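Local coordinates for protein methylaspartate ammonia-lyase (Citrobacter amalonaticus, PDB 1KKO) that catalyses the reversible, magnesium-dependent anti elimination of ammonia from L-threo-3-methylaspartate to give mesaconate, and probably serves in glutamate degradation by the mesaconate pathway, at residues V200-F206 with T242-I246; P251-A255 with A290-L295; D277-K281 with D307-N311; K281-I285 with Q314-F319. All coordinates share one frame; numbering follows the deposited sequence.

How the interactions relate
All four contacts lie in the C-terminal TIM-barrel part of the chain, among the loops and helices that follow successive parallel strands. Interactions 1 and 2 touch: helix 242-246 leads into helix 251-260, and although the centres of the two contacts lie about 17 Å apart, C254 SG packs 3.9 Å from I243 CG2. Interactions 2 and 4 both use helix 281-298. Interactions 3 and 4 are the closest pair, with centres about 7 Å apart; they share K281, and Q284 OE1 lies 2.7 Å from A278 N, a probable hydrogen bond. Interaction 3 contains D307, a magnesium ligand, whereas in interaction 1 the T242 side chain is about 8 Å from that of another, D238.

Interaction 1 of 4, residues V200-F206 with T242-I246; sequences VEEKLGF and TIGLI
L204, at the end of helix 200-204, reaches into the surface of helix 242-246. Its CB lies 3.9 Å from T242 OG1 and CG only slightly further from the same oxygen. There the chain forks: CD1 meets I243 CG1 at 4.0 Å, the two side chains crossing at about a right angle, while CD2 rests 3.3 Å from T242 O and also touches I246 CD1 at 3.7 Å. With CG anti to the backbone N (chi1 173°), the branched end is carried across to the other helix.

V200, one turn earlier, divides its two methyls. CG2 touches both T242 CB and L245 CD1, each at 4.0 Å, while CG1 is pressed against I246 CG2 at 3.4 Å, closer than carbons usually pack. The beta-branched I246 suits this place because it turns CG2 to V200 and CD1 to L204, and its CB also sits 3.5 Å from F206 O. G205, between L204 and F206, has positive phi (99°), a backbone shape that glycine adopts easily, and here the chain leaves the helix.

T242 is the polar member of the group, but its hydroxyl is hydrogen-bonded to V239 O, three residues earlier, so it can present its carbon side and a satisfied oxygen to L204. The contact therefore rests on van der Waals packing, and probably on the hydrophobic effect, with no directional bond between the two segments.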
loop_
_atom_site.group_PDB
_atom_site.type_symbol
_atom_site.label_atom_id
_atom_site.label_comp_id
_atom_site.label_asym_id
_atom_site.label_seq_id
_atom_site.Cartn_x
_atom_site.Cartn_y
_atom_site.Cartn_z
ATOM N N VAL A 200 26.205 -12.976 -3.348
ATOM C CA VAL A 200 26.961 -14.104 -2.822
ATOM C C VAL A 200 27.764 -13.779 -1.556
ATOM O O VAL A 200 27.616 -14.441 -0.543
ATOM C CB VAL A 200 27.920 -14.675 -3.878
ATOM C CG1 VAL A 200 28.846 -15.690 -3.237
ATOM C CG2 VAL A 200 27.144 -15.315 -5.022
ATOM N N GLU A 201 28.615 -12.768 -1.602
ATOM C CA GLU A 201 29.498 -12.535 -0.453
ATOM C C GLU A 201 28.749 -12.153 0.819
ATOM O O GLU A 201 29.051 -12.657 1.912
ATOM C CB GLU A 201 30.537 -11.460 -0.760
ATOM C CG GLU A 201 31.826 -11.981 -1.383
ATOM C CD GLU A 201 32.539 -13.023 -0.534
ATOM O OE1 GLU A 201 32.800 -12.771 0.667
ATOM O OE2 GLU A 201 32.836 -14.101 -1.073
ATOM N N GLU A 202 27.741 -11.302 0.679
ATOM C CA GLU A 202 27.108 -10.732 1.863
ATOM C C GLU A 202 25.769 -11.300 2.263
ATOM O O GLU A 202 25.360 -11.118 3.401
ATOM C CB GLU A 202 26.953 -9.234 1.688
ATOM C CG GLU A 202 28.278 -8.522 1.465
ATOM C CD GLU A 202 29.401 -9.044 2.351
ATOM O OE1 GLU A 202 29.151 -9.396 3.526
ATOM O OE2 GLU A 202 30.555 -9.102 1.873
ATOM N N LYS A 203 25.076 -11.962 1.341
ATOM C CA LYS A 203 23.735 -12.460 1.642
ATOM C C LYS A 203 23.703 -13.989 1.701
ATOM O O LYS A 203 23.215 -14.564 2.655
ATOM C CB LYS A 203 22.721 -11.848 0.665
ATOM C CG LYS A 203 22.613 -10.320 0.857
ATOM C CD LYS A 203 21.810 -9.608 -0.220
ATOM C CE LYS A 203 21.868 -8.087 -0.041
ATOM N NZ LYS A 203 21.120 -7.369 -1.095
ATOM N N LEU A 204 24.265 -14.652 0.699
ATOM C CA LEU A 204 24.295 -16.107 0.723
ATOM C C LEU A 204 25.492 -16.605 1.514
ATOM O O LEU A 204 25.391 -17.526 2.319
ATOM C CB LEU A 204 24.392 -16.654 -0.698
ATOM C CG LEU A 204 24.590 -18.170 -0.854
ATOM C CD1 LEU A 204 23.400 -18.952 -0.304
ATOM C CD2 LEU A 204 24.819 -18.514 -2.318
ATOM N N GLY A 205 26.627 -15.962 1.267
ATOM C CA GLY A 205 27.891 -16.406 1.817
ATOM C C GLY A 205 28.606 -17.191 0.731
ATOM O O GLY A 205 27.967 -17.837 -0.098
ATOM N N PHE A 206 29.933 -17.144 0.725
ATOM C CA PHE A 206 30.704 -17.844 -0.301
ATOM C C PHE A 206 30.534 -19.352 -0.228
ATOM O O PHE A 206 30.727 -20.048 -1.219
ATOM C CB PHE A 206 32.188 -17.447 -0.251
ATOM C CG PHE A 206 33.002 -18.120 0.836
ATOM C CD1 PHE A 206 32.992 -17.648 2.141
ATOM C CD2 PHE A 206 33.838 -19.181 0.527
ATOM C CE1 PHE A 206 33.778 -18.244 3.123
ATOM C CE2 PHE A 206 34.630 -19.775 1.508
ATOM C CZ PHE A 206 34.591 -19.309 2.804
ATOM N N THR A 242 22.010 -17.502 -6.713
ATOM C CA THR A 242 23.323 -17.437 -6.056
ATOM C C THR A 242 23.872 -18.789 -5.632
ATOM O O THR A 242 25.086 -18.966 -5.589
ATOM C CB THR A 242 23.332 -16.461 -4.863
ATOM O OG1 THR A 242 22.301 -16.820 -3.937
ATOM C CG2 THR A 242 23.027 -15.030 -5.319
ATOM N N ILE A 243 23.009 -19.747 -5.317
ATOM C CA ILE A 243 23.483 -21.071 -4.929
ATOM C C ILE A 243 24.241 -21.720 -6.091
ATOM O O ILE A 243 25.309 -22.302 -5.889
ATOM C CB ILE A 243 22.318 -21.943 -4.405
ATOM C CG1 ILE A 243 21.829 -21.386 -3.064
ATOM C CG2 ILE A 243 22.752 -23.398 -4.232
ATOM C CD1 ILE A 243 20.571 -22.028 -2.518
ATOM N N GLY A 244 23.731 -21.583 -7.307
ATOM C CA GLY A 244 24.425 -22.107 -8.478
ATOM C C GLY A 244 25.810 -21.502 -8.634
ATOM O O GLY A 244 26.763 -22.193 -9.028
ATOM N N LEU A 245 25.932 -20.216 -8.319
ATOM C CA LEU A 245 27.211 -19.529 -8.470
ATOM C C LEU A 245 28.300 -20.064 -7.555
ATOM O O LEU A 245 29.461 -20.128 -7.972
ATOM C CB LEU A 245 27.051 -18.031 -8.229
ATOM C CG LEU A 245 26.213 -17.258 -9.242
ATOM C CD1 LEU A 245 26.139 -15.813 -8.831
ATOM C CD2 LEU A 245 26.761 -17.382 -10.649
ATOM N N ILE A 246 27.962 -20.467 -6.336
ATOM C CA ILE A 246 28.984 -20.931 -5.401
ATOM C C ILE A 246 29.293 -22.407 -5.538
ATOM O O ILE A 246 30.287 -22.872 -4.990
ATOM C CB ILE A 246 28.653 -20.578 -3.926
ATOM C CG1 ILE A 246 27.358 -21.243 -3.459
ATOM C CG2 ILE A 246 28.590 -19.071 -3.752
ATOM C CD1 ILE A 246 27.241 -21.285 -1.948
#

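Interaction 2 of 4, residues P251-A255 with A290-L295; sequences PVRCA and AITKEL
P251 lays its ring against A290, with CB to CB at 3.5 Å, a tight fit, and P251 CG beside the same methyl. Proline suits the first turn of a helix, where its missing N-H costs no bond. I291 spreads its branches over three residues: CG1 touches P251 CB at 3.8 Å, CG2 approaches A255 and CD1 approaches C254 CB.

A255, like A290, offers only a methyl, and L295 packs against it, CD2 coming 3.5 Å from A255 O. Small side chains here let the short helix segments approach to 8.1 Å between axes, at an angle of 52°.

The remaining contacts are between hydrocarbon and a charged chain. E294 extends with CG anti to its backbone N (chi1 -179°), where CG lies 3.4 Å from A255 CB, and then bends at chi2, so that OE2 ends 3.8 Å from V252 CG1. That oxygen is salt-bridged to R297, which probably offsets its charge while the CB and CG methylenes pack on A255.

Beneath these helices, I291 and L295 also touch I304 of strand 303-306. This is the layer of helices laid side by side around the strands of a TIM barrel.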
loop_
_atom_site.group_PDB
_atom_site.type_symbol
_atom_site.label_atom_id
_atom_site.label_comp_id
_atom_site.label_asym_id
_atom_site.label_seq_id
_atom_site.Cartn_x
_atom_site.Cartn_y
_atom_site.Cartn_z
ATOM N N PRO A 251 24.292 -29.307 -10.131
ATOM C CA PRO A 251 22.982 -29.519 -9.495
ATOM C C PRO A 251 23.057 -30.390 -8.250
ATOM O O PRO A 251 22.296 -30.202 -7.297
ATOM C CB PRO A 251 22.146 -30.226 -10.569
ATOM C CG PRO A 251 22.967 -30.337 -11.790
ATOM C CD PRO A 251 24.337 -29.806 -11.513
ATOM N N VAL A 252 23.957 -31.362 -8.263
ATOM C CA VAL A 252 24.128 -32.244 -7.125
ATOM C C VAL A 252 24.662 -31.499 -5.891
ATOM O O VAL A 252 24.151 -31.678 -4.785
ATOM C CB VAL A 252 25.013 -33.451 -7.511
ATOM C CG1 VAL A 252 25.419 -34.240 -6.287
ATOM C CG2 VAL A 252 24.262 -34.342 -8.503
ATOM N N ARG A 253 25.667 -30.650 -6.077
ATOM C CA ARG A 253 26.219 -29.886 -4.960
ATOM C C ARG A 253 25.190 -28.859 -4.482
ATOM O O ARG A 253 25.078 -28.584 -3.290
ATOM C CB ARG A 253 27.521 -29.198 -5.368
ATOM C CG ARG A 253 28.702 -30.166 -5.519
ATOM C CD ARG A 253 29.918 -29.567 -6.192
ATOM N NE ARG A 253 30.508 -28.471 -5.433
ATOM C CZ ARG A 253 31.262 -27.523 -5.968
ATOM N NH1 ARG A 253 31.516 -27.533 -7.271
ATOM N NH2 ARG A 253 31.757 -26.552 -5.209
ATOM N N CYS A 254 24.437 -28.305 -5.425
ATOM C CA CYS A 254 23.377 -27.364 -5.089
ATOM C C CYS A 254 22.348 -28.059 -4.206
ATOM O O CYS A 254 21.955 -27.531 -3.160
ATOM C CB CYS A 254 22.717 -26.830 -6.357
ATOM S SG CYS A 254 23.717 -25.633 -7.281
ATOM N N ALA A 255 21.930 -29.251 -4.614
ATOM C CA ALA A 255 20.929 -30.003 -3.866
ATOM C C ALA A 255 21.434 -30.379 -2.480
ATOM O O ALA A 255 20.698 -30.309 -1.507
ATOM C CB ALA A 255 20.512 -31.239 -4.628
ATOM N N ALA A 290 17.395 -31.544 -12.476
ATOM C CA ALA A 290 18.518 -32.222 -11.845
ATOM C C ALA A 290 18.611 -31.956 -10.341
ATOM O O ALA A 290 18.902 -32.858 -9.565
ATOM C CB ALA A 290 19.808 -31.851 -12.537
ATOM N N ILE A 291 18.364 -30.718 -9.907
ATOM C CA ILE A 291 18.380 -30.434 -8.478
ATOM C C ILE A 291 17.255 -31.201 -7.778
ATOM O O ILE A 291 17.462 -31.767 -6.702
ATOM C CB ILE A 291 18.267 -28.914 -8.195
ATOM C CG1 ILE A 291 19.491 -28.183 -8.752
ATOM C CG2 ILE A 291 18.126 -28.655 -6.695
ATOM C CD1 ILE A 291 19.328 -26.667 -8.790
ATOM N N THR A 292 16.068 -31.187 -8.377
ATOM C CA THR A 292 14.918 -31.886 -7.820
ATOM C C THR A 292 15.238 -33.376 -7.677
ATOM O O THR A 292 14.982 -33.971 -6.628
ATOM C CB THR A 292 13.706 -31.652 -8.730
ATOM O OG1 THR A 292 13.373 -30.254 -8.722
ATOM C CG2 THR A 292 12.448 -32.336 -8.187
ATOM N N LYS A 293 15.830 -33.953 -8.719
ATOM C CA LYS A 293 16.214 -35.367 -8.699
ATOM C C LYS A 293 17.119 -35.669 -7.513
ATOM O O LYS A 293 16.914 -36.652 -6.791
ATOM C CB LYS A 293 16.934 -35.735 -9.996
ATOM C CG LYS A 293 17.222 -37.226 -10.152
ATOM C CD LYS A 293 18.136 -37.509 -11.337
ATOM C CE LYS A 293 18.382 -39.001 -11.508
ATOM N NZ LYS A 293 19.477 -39.280 -12.475
ATOM N N GLU A 294 18.138 -34.845 -7.301
ATOM C CA GLU A 294 19.052 -35.083 -6.188
ATOM C C GLU A 294 18.397 -34.861 -4.815
ATOM O O GLU A 294 18.691 -35.591 -3.867
ATOM C CB GLU A 294 20.332 -34.254 -6.338
ATOM C CG GLU A 294 21.359 -34.459 -5.232
ATOM C CD GLU A 294 22.009 -35.836 -5.221
ATOM O OE1 GLU A 294 21.757 -36.651 -6.133
ATOM O OE2 GLU A 294 22.783 -36.096 -4.276
ATOM N N LEU A 295 17.511 -33.871 -4.696
ATOM C CA LEU A 295 16.819 -33.633 -3.428
ATOM C C LEU A 295 16.037 -34.875 -3.019
ATOM O O LEU A 295 16.059 -35.295 -1.854
ATOM C CB LEU A 295 15.884 -32.429 -3.544
ATOM C CG LEU A 295 16.590 -31.072 -3.514
ATOM C CD1 LEU A 295 15.602 -29.955 -3.816
ATOM C CD2 LEU A 295 17.255 -30.837 -2.184
#

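Interaction 3 of 4, residues D277-K281 with D307-N311; sequences DAGNK and DEWCN
W309 and D277 join two loops that follow strands 270-273 and 303-306 of the TIM barrel, at the strand ends where magnesium is bound. The indole N-H donates to D277 OD1 (NE1 to OD1 2.9 Å, 152° at the hydrogen), with the oxygen lying in the ring plane at its edge. Backbone covers one face of the indole: N280 CA sits 4.0 Å from the centroid of the six-membered ring, 16° off its normal, a CH-pi contact. G279 C covers the rim of that face, and G279 O lies 3.1 Å from W309 CZ2. A broad aromatic with one N-H suits a place that offers both a flat peptide surface and a carboxylate.

In the next shell, D277 OD1 also accepts from G279 N, closing an Asx turn, and the two donors approach this oxygen from opposite faces of the carboxylate plane. G279 has positive phi, a conformation glycine takes up easily. N280 N-caps helix 281-298 through its side chain to D283 N. The type II turn D307-C310 presents W309, with C310 N bonded to D307 O, and D307 itself is a magnesium ligand.

K281 adds an aliphatic contact, its CG 3.8 Å from W309 O.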
loop_
_atom_site.group_PDB
_atom_site.type_symbol
_atom_site.label_atom_id
_atom_site.label_comp_id
_atom_site.label_asym_id
_atom_site.label_seq_id
_atom_site.Cartn_x
_atom_site.Cartn_y
_atom_site.Cartn_z
ATOM N N ASP A 277 20.441 -19.890 -11.921
ATOM C CA ASP A 277 19.980 -19.181 -13.106
ATOM C C ASP A 277 20.867 -19.613 -14.273
ATOM O O ASP A 277 21.987 -19.120 -14.439
ATOM C CB ASP A 277 20.043 -17.674 -12.918
ATOM C CG ASP A 277 19.563 -16.918 -14.136
ATOM O OD1 ASP A 277 19.267 -17.543 -15.176
ATOM O OD2 ASP A 277 19.456 -15.676 -14.155
ATOM N N ALA A 278 20.357 -20.537 -15.078
ATOM C CA ALA A 278 21.095 -21.086 -16.213
ATOM C C ALA A 278 21.128 -20.163 -17.425
ATOM O O ALA A 278 21.780 -20.487 -18.417
ATOM C CB ALA A 278 20.513 -22.431 -16.597
ATOM N N GLY A 279 20.419 -19.039 -17.372
ATOM C CA GLY A 279 20.509 -18.031 -18.426
ATOM C C GLY A 279 19.617 -18.192 -19.634
ATOM O O GLY A 279 19.618 -17.351 -20.535
ATOM N N ASN A 280 18.864 -19.274 -19.676
ATOM C CA ASN A 280 17.907 -19.485 -20.744
ATOM C C ASN A 280 16.939 -20.541 -20.272
ATOM O O ASN A 280 17.229 -21.299 -19.355
ATOM C CB ASN A 280 18.580 -19.895 -22.062
ATOM C CG ASN A 280 19.321 -21.197 -21.952
ATOM O OD1 ASN A 280 18.713 -22.254 -21.904
ATOM N ND2 ASN A 280 20.645 -21.128 -21.915
ATOM N N LYS A 281 15.794 -20.587 -20.917
ATOM C CA LYS A 281 14.730 -21.468 -20.512
ATOM C C LYS A 281 15.056 -22.972 -20.596
ATOM O O LYS A 281 14.910 -23.681 -19.608
ATOM C CB LYS A 281 13.485 -21.097 -21.297
ATOM C CG LYS A 281 12.312 -21.928 -21.026
ATOM C CD LYS A 281 11.223 -21.526 -21.980
ATOM C CE LYS A 281 10.119 -22.522 -21.966
ATOM N NZ LYS A 281 9.080 -22.172 -22.961
ATOM N N ASP A 307 11.369 -19.685 -11.165
ATOM C CA ASP A 307 10.990 -18.288 -11.331
ATOM C C ASP A 307 11.614 -17.761 -12.623
ATOM O O ASP A 307 10.922 -17.598 -13.627
ATOM C CB ASP A 307 11.436 -17.499 -10.107
ATOM C CG ASP A 307 11.159 -16.028 -10.216
ATOM O OD1 ASP A 307 10.271 -15.609 -10.986
ATOM O OD2 ASP A 307 11.798 -15.202 -9.533
ATOM N N GLU A 308 12.922 -17.518 -12.601
ATOM C CA GLU A 308 13.624 -17.032 -13.786
ATOM C C GLU A 308 13.378 -17.954 -14.987
ATOM O O GLU A 308 13.477 -19.174 -14.878
ATOM C CB GLU A 308 15.134 -16.951 -13.532
ATOM C CG GLU A 308 15.588 -16.133 -12.328
ATOM C CD GLU A 308 15.708 -16.933 -11.033
ATOM O OE1 GLU A 308 15.037 -17.982 -10.883
ATOM O OE2 GLU A 308 16.486 -16.498 -10.149
ATOM N N TRP A 309 13.078 -17.336 -16.124
ATOM C CA TRP A 309 12.846 -17.993 -17.415
ATOM C C TRP A 309 11.500 -18.698 -17.494
ATOM O O TRP A 309 11.198 -19.329 -18.509
ATOM C CB TRP A 309 14.003 -18.925 -17.799
ATOM C CG TRP A 309 15.275 -18.140 -17.804
ATOM C CD1 TRP A 309 16.257 -18.183 -16.872
ATOM C CD2 TRP A 309 15.645 -17.115 -18.730
ATOM N NE1 TRP A 309 17.245 -17.277 -17.178
ATOM C CE2 TRP A 309 16.889 -16.608 -18.319
ATOM C CE3 TRP A 309 15.065 -16.598 -19.885
ATOM C CZ2 TRP A 309 17.546 -15.592 -19.004
ATOM C CZ3 TRP A 309 15.731 -15.595 -20.574
ATOM C CH2 TRP A 309 16.953 -15.111 -20.128
ATOM N N CYS A 310 10.681 -18.561 -16.447
ATOM C CA CYS A 310 9.344 -19.140 -16.419
ATOM C C CYS A 310 8.377 -17.967 -16.373
ATOM O O CYS A 310 7.908 -17.586 -15.312
ATOM C CB CYS A 310 9.196 -20.045 -15.210
ATOM S SG CYS A 310 7.658 -20.969 -15.226
ATOM N N ASN A 311 8.095 -17.392 -17.541
ATOM C CA ASN A 311 7.336 -16.144 -17.631
ATOM C C ASN A 311 5.901 -16.283 -18.097
ATOM O O ASN A 311 4.976 -15.812 -17.426
ATOM C CB ASN A 311 8.039 -15.173 -18.591
ATOM C CG ASN A 311 9.446 -14.861 -18.185
ATOM O OD1 ASN A 311 9.745 -14.653 -17.004
ATOM N ND2 ASN A 311 10.335 -14.781 -19.173
#

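Interaction 4 of 4, residues K281-I285 with Q314-F319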
loop_
_atom_site.group_PDB
_atom_site.type_symbol
_atom_site.label_atom_id
_atom_site.label_comp_id
_atom_site.label_asym_id
_atom_site.label_seq_id
_atom_site.Cartn_x
_atom_site.Cartn_y
_atom_site.Cartn_z
ATOM N N LYS A 281 15.794 -20.587 -20.917
ATOM C CA LYS A 281 14.730 -21.468 -20.512
ATOM C C LYS A 281 15.056 -22.972 -20.596
ATOM O O LYS A 281 14.910 -23.681 -19.608
ATOM C CB LYS A 281 13.485 -21.097 -21.297
ATOM C CG LYS A 281 12.312 -21.928 -21.026
ATOM C CD LYS A 281 11.223 -21.526 -21.980
ATOM C CE LYS A 281 10.119 -22.522 -21.966
ATOM N NZ LYS A 281 9.080 -22.172 -22.961
ATOM N N PRO A 282 15.498 -23.494 -21.739
ATOM C CA PRO A 282 15.783 -24.936 -21.786
ATOM C C PRO A 282 16.817 -25.399 -20.754
ATOM O O PRO A 282 16.616 -26.438 -20.113
ATOM C CB PRO A 282 16.274 -25.165 -23.220
ATOM C CG PRO A 282 15.807 -24.006 -23.986
ATOM C CD PRO A 282 15.733 -22.838 -23.032
ATOM N N ASP A 283 17.903 -24.651 -20.583
ATOM C CA ASP A 283 18.911 -25.028 -19.601
ATOM C C ASP A 283 18.386 -24.874 -18.169
ATOM O O ASP A 283 18.778 -25.624 -17.289
ATOM C CB ASP A 283 20.191 -24.205 -19.767
ATOM C CG ASP A 283 20.960 -24.550 -21.033
ATOM O OD1 ASP A 283 20.714 -25.624 -21.631
ATOM O OD2 ASP A 283 21.835 -23.792 -21.481
ATOM N N GLN A 284 17.521 -23.887 -17.937
ATOM C CA GLN A 284 16.959 -23.675 -16.607
ATOM C C GLN A 284 16.081 -24.869 -16.208
ATOM O O GLN A 284 16.171 -25.370 -15.092
ATOM C CB GLN A 284 16.167 -22.369 -16.570
ATOM C CG GLN A 284 15.648 -21.996 -15.193
ATOM C CD GLN A 284 16.740 -21.669 -14.202
ATOM O OE1 GLN A 284 17.899 -21.471 -14.579
ATOM N NE2 GLN A 284 16.376 -21.570 -12.926
ATOM N N ILE A 285 15.256 -25.325 -17.142
ATOM C CA ILE A 285 14.398 -26.477 -16.895
ATOM C C ILE A 285 15.256 -27.702 -16.563
ATOM O O ILE A 285 15.017 -28.400 -15.569
ATOM C CB ILE A 285 13.489 -26.741 -18.110
ATOM C CG1 ILE A 285 12.448 -25.621 -18.225
ATOM C CG2 ILE A 285 12.811 -28.109 -18.001
ATOM C CD1 ILE A 285 11.581 -25.723 -19.434
ATOM N N GLN A 314 2.835 -20.609 -21.570
ATOM C CA GLN A 314 3.527 -21.757 -22.161
ATOM C C GLN A 314 4.794 -22.114 -21.383
ATOM O O GLN A 314 5.117 -23.300 -21.225
ATOM C CB GLN A 314 3.842 -21.525 -23.635
ATOM C CG GLN A 314 4.443 -22.772 -24.302
ATOM C CD GLN A 314 3.475 -23.943 -24.352
ATOM O OE1 GLN A 314 2.335 -23.790 -24.785
ATOM N NE2 GLN A 314 3.926 -25.116 -23.911
ATOM N N ASP A 315 5.518 -21.118 -20.883
ATOM C CA ASP A 315 6.683 -21.408 -20.073
ATOM C C ASP A 315 6.282 -22.264 -18.872
ATOM O O ASP A 315 6.955 -23.222 -18.516
ATOM C CB ASP A 315 7.330 -20.135 -19.533
ATOM C CG ASP A 315 7.960 -19.281 -20.592
ATOM O OD1 ASP A 315 8.225 -19.749 -21.721
ATOM O OD2 ASP A 315 8.243 -18.091 -20.326
ATOM N N ILE A 316 5.201 -21.872 -18.216
ATOM C CA ILE A 316 4.741 -22.576 -17.030
ATOM C C ILE A 316 4.384 -24.028 -17.373
ATOM O O ILE A 316 4.733 -24.955 -16.647
ATOM C CB ILE A 316 3.567 -21.818 -16.395
ATOM C CG1 ILE A 316 4.076 -20.487 -15.816
ATOM C CG2 ILE A 316 2.890 -22.673 -15.340
ATOM C CD1 ILE A 316 3.029 -19.420 -15.714
ATOM N N VAL A 317 3.699 -24.214 -18.488
ATOM C CA VAL A 317 3.383 -25.549 -18.986
ATOM C C VAL A 317 4.668 -26.351 -19.181
ATOM O O VAL A 317 4.745 -27.515 -18.768
ATOM C CB VAL A 317 2.587 -25.448 -20.295
ATOM C CG1 VAL A 317 2.527 -26.785 -21.018
ATOM C CG2 VAL A 317 1.194 -24.941 -20.008
ATOM N N ASP A 318 5.685 -25.732 -19.773
ATOM C CA ASP A 318 6.947 -26.424 -20.046
ATOM C C ASP A 318 7.689 -26.825 -18.768
ATOM O O ASP A 318 8.215 -27.945 -18.664
ATOM C CB ASP A 318 7.838 -25.555 -20.933
ATOM C CG ASP A 318 7.285 -25.367 -22.336
ATOM O OD1 ASP A 318 6.417 -26.150 -22.783
ATOM O OD2 ASP A 318 7.683 -24.448 -23.071
ATOM N N PHE A 319 7.751 -25.922 -17.791
ATOM C CA PHE A 319 8.386 -26.261 -16.527
ATOM C C PHE A 319 7.622 -27.379 -15.807
ATOM O O PHE A 319 8.226 -28.244 -15.172
ATOM C CB PHE A 319 8.516 -25.033 -15.615
ATOM C CG PHE A 319 9.721 -24.164 -15.895
ATOM C CD1 PHE A 319 9.751 -23.311 -16.985
ATOM C CD2 PHE A 319 10.799 -24.191 -15.044
ATOM C CE1 PHE A 319 10.851 -22.512 -17.220
ATOM C CE2 PHE A 319 11.902 -23.387 -15.277
ATOM C CZ PHE A 319 11.918 -22.547 -16.355
#
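K281 NZ forms two salt bridges, to D315 OD1 at 2.9 Å and D318 OD2 at 2.7 Å. Extended beyond CG, the lysine spans the gap between segment axes 11.0 Å apart at their closest. D318 OD2 uses its anti lone pair, while D315 OD1 is met on its anti side, 22° out of the carboxylate plane. Paired aspartates three residues apart suit a single amine, and their combined charge probably stabilises its protonated form.

D318 OD1 accepts from Q314 NE2 at 2.9 Å, approached from above the carboxylate plane. D315 OD2 accepts the backbone N-H groups of N311 and T312 just before the start of its helix. Q284 turns its amide toward the preceding loop, OE1 taking A278 N and NE2 giving to V276 O, while its CG meets the F319 ring at the edge.

I285 CG1 lies 3.5 Å above the F319 centroid, almost on its normal, a CH-pi contact; the flat ring offers a broad face to the branched aliphatic chain.

Segments 281-285 and 314-319 run at 33° to each other outside the barrel strands, on helices 281-298 and 313-321; F319 continues inward onto V328 of strand 327-330, and I316 and V317 touch helix 339-351.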